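Local atomic coordinates of 16S rRNA processing protein (Pseudomonas aeruginosa, PDB entry 2F1L), a protein that probably acts as an accessory factor in the late assembly of the 30S ribosomal subunit and in efficient processing of 16S rRNA. Residues 73-78 and 165-170. Sequence-based numbering, arbitrary orientation.
Sequences HGKVLA and TGQCVL
Lys75 reaches from the N-terminal domain to the backbone of Gln167 in the PRC barrel domain, and this one side chain carries the contact. Its NZ donates a hydrogen bond to Gln167 O, 2.7 Å away. The C=O...N angle is 139°, and the donor stands 15° from the carbonyl plane. The ammonium group also forms a salt bridge with Asp182 and a hydrogen bond to a glycerol probably from the crystallisation liquor, so three oxygens surround it in the crystal. Asp182 itself makes a backbone hydrogen bond with Cys168, which ties the salt-bridge partner to the same loop. The nearby carboxylate probably helps keep the lysine charged.

The nonpolar part of the contact lies further back along the lysine. Lys75 CD rests on Leu170 CD2 at 3.7 Å, and CE lies almost as near to the same methyl. The two side chains cross at about a right angle. Bends at chi2, chi3 and chi4 fold the lysine, which lays its methylenes against the leucine while the amine meets the carbonyl. The CA-CB bond of Gln167 leads away from segment 73-78, and its CG comes no closer than 4.0 Å to Lys75 NZ.

Backbone bonds shape both loops. His73 to Val76 form a type II' turn, with Gly74 at its first corner and Lys75 at the second; His73 N binds Val76 O at 2.8 Å. Within 165-170, Thr165 O accepts from both Cys168 N and Val169 N, curling the chain at the start of strand 169-173. Phe187 of the second subunit packs on Lys75. The result is an interdomain contact of RimM: the tip of a beta-hairpin, joining strands 61-73 and 76-81, meets the loop leading into an outer strand of the PRC barrel sheet.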
loop_
_atom_site.group_PDB
_atom_site.type_symbol
_atom_site.label_atom_id
_atom_site.label_comp_id
_atom_site.label_asym_id
_atom_site.label_seq_id
_atom_site.Cartn_x
_atom_site.Cartn_y
_atom_site.Cartn_z
ATOM N N HIS A 73 -10.022 -5.075 -13.908
ATOM C CA HIS A 73 -9.668 -6.423 -14.285
ATOM C C HIS A 73 -8.462 -6.812 -13.412
ATOM O O HIS A 73 -7.339 -6.473 -13.704
ATOM C CB HIS A 73 -9.304 -6.481 -15.764
ATOM C CG HIS A 73 -10.461 -6.263 -16.690
ATOM N ND1 HIS A 73 -11.402 -7.245 -16.956
ATOM C CD2 HIS A 73 -10.799 -5.199 -17.462
ATOM C CE1 HIS A 73 -12.283 -6.787 -17.836
ATOM N NE2 HIS A 73 -11.945 -5.548 -18.159
ATOM N N GLY A 74 -8.700 -7.478 -12.300
ATOM C CA GLY A 74 -7.644 -7.745 -11.348
ATOM C C GLY A 74 -7.329 -6.459 -10.637
ATOM O O GLY A 74 -8.211 -5.866 -9.991
ATOM N N LYS A 75 -6.101 -5.990 -10.816
ATOM C CA LYS A 75 -5.691 -4.745 -10.186
ATOM C C LYS A 75 -5.408 -3.649 -11.210
ATOM O O LYS A 75 -4.974 -2.598 -10.851
ATOM C CB LYS A 75 -4.490 -4.990 -9.293
ATOM C CG LYS A 75 -4.777 -5.928 -8.103
ATOM C CD LYS A 75 -5.527 -5.227 -7.005
ATOM C CE LYS A 75 -4.608 -4.409 -6.105
ATOM N NZ LYS A 75 -3.609 -5.312 -5.418
ATOM N N VAL A 76 -5.671 -3.876 -12.487
ATOM C CA VAL A 76 -5.665 -2.767 -13.444
ATOM C C VAL A 76 -7.069 -2.438 -13.851
ATOM O O VAL A 76 -7.983 -3.238 -13.616
ATOM C CB VAL A 76 -4.933 -3.101 -14.734
ATOM C CG1 VAL A 76 -3.434 -3.362 -14.451
ATOM C CG2 VAL A 76 -5.595 -4.306 -15.454
ATOM N N LEU A 77 -7.243 -1.296 -14.511
ATOM C CA LEU A 77 -8.543 -0.897 -14.959
ATOM C C LEU A 77 -8.612 -0.868 -16.474
ATOM O O LEU A 77 -7.601 -0.625 -17.126
ATOM C CB LEU A 77 -8.856 0.491 -14.470
ATOM C CG LEU A 77 -9.356 0.619 -13.042
ATOM C CD1 LEU A 77 -8.200 0.430 -12.098
ATOM C CD2 LEU A 77 -9.956 2.023 -12.818
ATOM N N ALA A 78 -9.818 -1.063 -17.012
ATOM C CA ALA A 78 -10.138 -0.734 -18.413
ATOM C C ALA A 78 -11.142 0.413 -18.434
ATOM O O ALA A 78 -12.135 0.420 -17.700
ATOM C CB ALA A 78 -10.697 -1.944 -19.163
ATOM N N THR A 165 -5.043 1.373 1.813
ATOM C CA THR A 165 -4.461 1.883 0.570
ATOM C C THR A 165 -5.156 1.167 -0.584
ATOM O O THR A 165 -5.764 0.114 -0.388
ATOM C CB THR A 165 -2.993 1.513 0.441
ATOM O OG1 THR A 165 -2.867 0.080 0.345
ATOM C CG2 THR A 165 -2.215 2.001 1.631
ATOM N N GLY A 166 -5.012 1.708 -1.781
ATOM C CA GLY A 166 -5.612 1.136 -2.987
ATOM C C GLY A 166 -4.985 -0.171 -3.461
ATOM O O GLY A 166 -5.622 -0.922 -4.196
ATOM N N GLN A 167 -3.740 -0.449 -3.071
ATOM C CA GLN A 167 -3.185 -1.736 -3.364
ATOM C C GLN A 167 -3.989 -2.804 -2.654
ATOM O O GLN A 167 -4.008 -3.995 -3.087
ATOM C CB GLN A 167 -1.710 -1.800 -2.925
ATOM C CG GLN A 167 -1.014 -3.088 -3.345
ATOM C CD GLN A 167 0.482 -3.109 -3.095
ATOM O OE1 GLN A 167 1.108 -4.140 -3.305
ATOM N NE2 GLN A 167 1.064 -1.990 -2.672
ATOM N N CYS A 168 -4.629 -2.384 -1.552
ATOM C CA CYS A 168 -5.411 -3.274 -0.703
ATOM C C CYS A 168 -6.937 -3.112 -0.844
ATOM O O CYS A 168 -7.682 -4.093 -1.078
ATOM C CB CYS A 168 -5.039 -3.072 0.755
ATOM S SG CYS A 168 -5.981 -4.185 1.838
ATOM N N VAL A 169 -7.408 -1.882 -0.672
ATOM C CA VAL A 169 -8.856 -1.616 -0.703
ATOM C C VAL A 169 -9.261 -1.391 -2.133
ATOM O O VAL A 169 -8.865 -0.402 -2.735
ATOM C CB VAL A 169 -9.245 -0.377 0.139
ATOM C CG1 VAL A 169 -10.773 -0.106 0.025
ATOM C CG2 VAL A 169 -8.868 -0.600 1.569
ATOM N N LEU A 170 -10.058 -2.282 -2.688
ATOM C CA LEU A 170 -10.435 -2.131 -4.104
ATOM C C LEU A 170 -11.726 -1.322 -4.300
ATOM O O LEU A 170 -11.840 -0.551 -5.262
ATOM C CB LEU A 170 -10.603 -3.512 -4.754
ATOM C CG LEU A 170 -9.425 -4.467 -4.561
ATOM C CD1 LEU A 170 -9.579 -5.658 -5.413
ATOM C CD2 LEU A 170 -8.130 -3.757 -4.893
#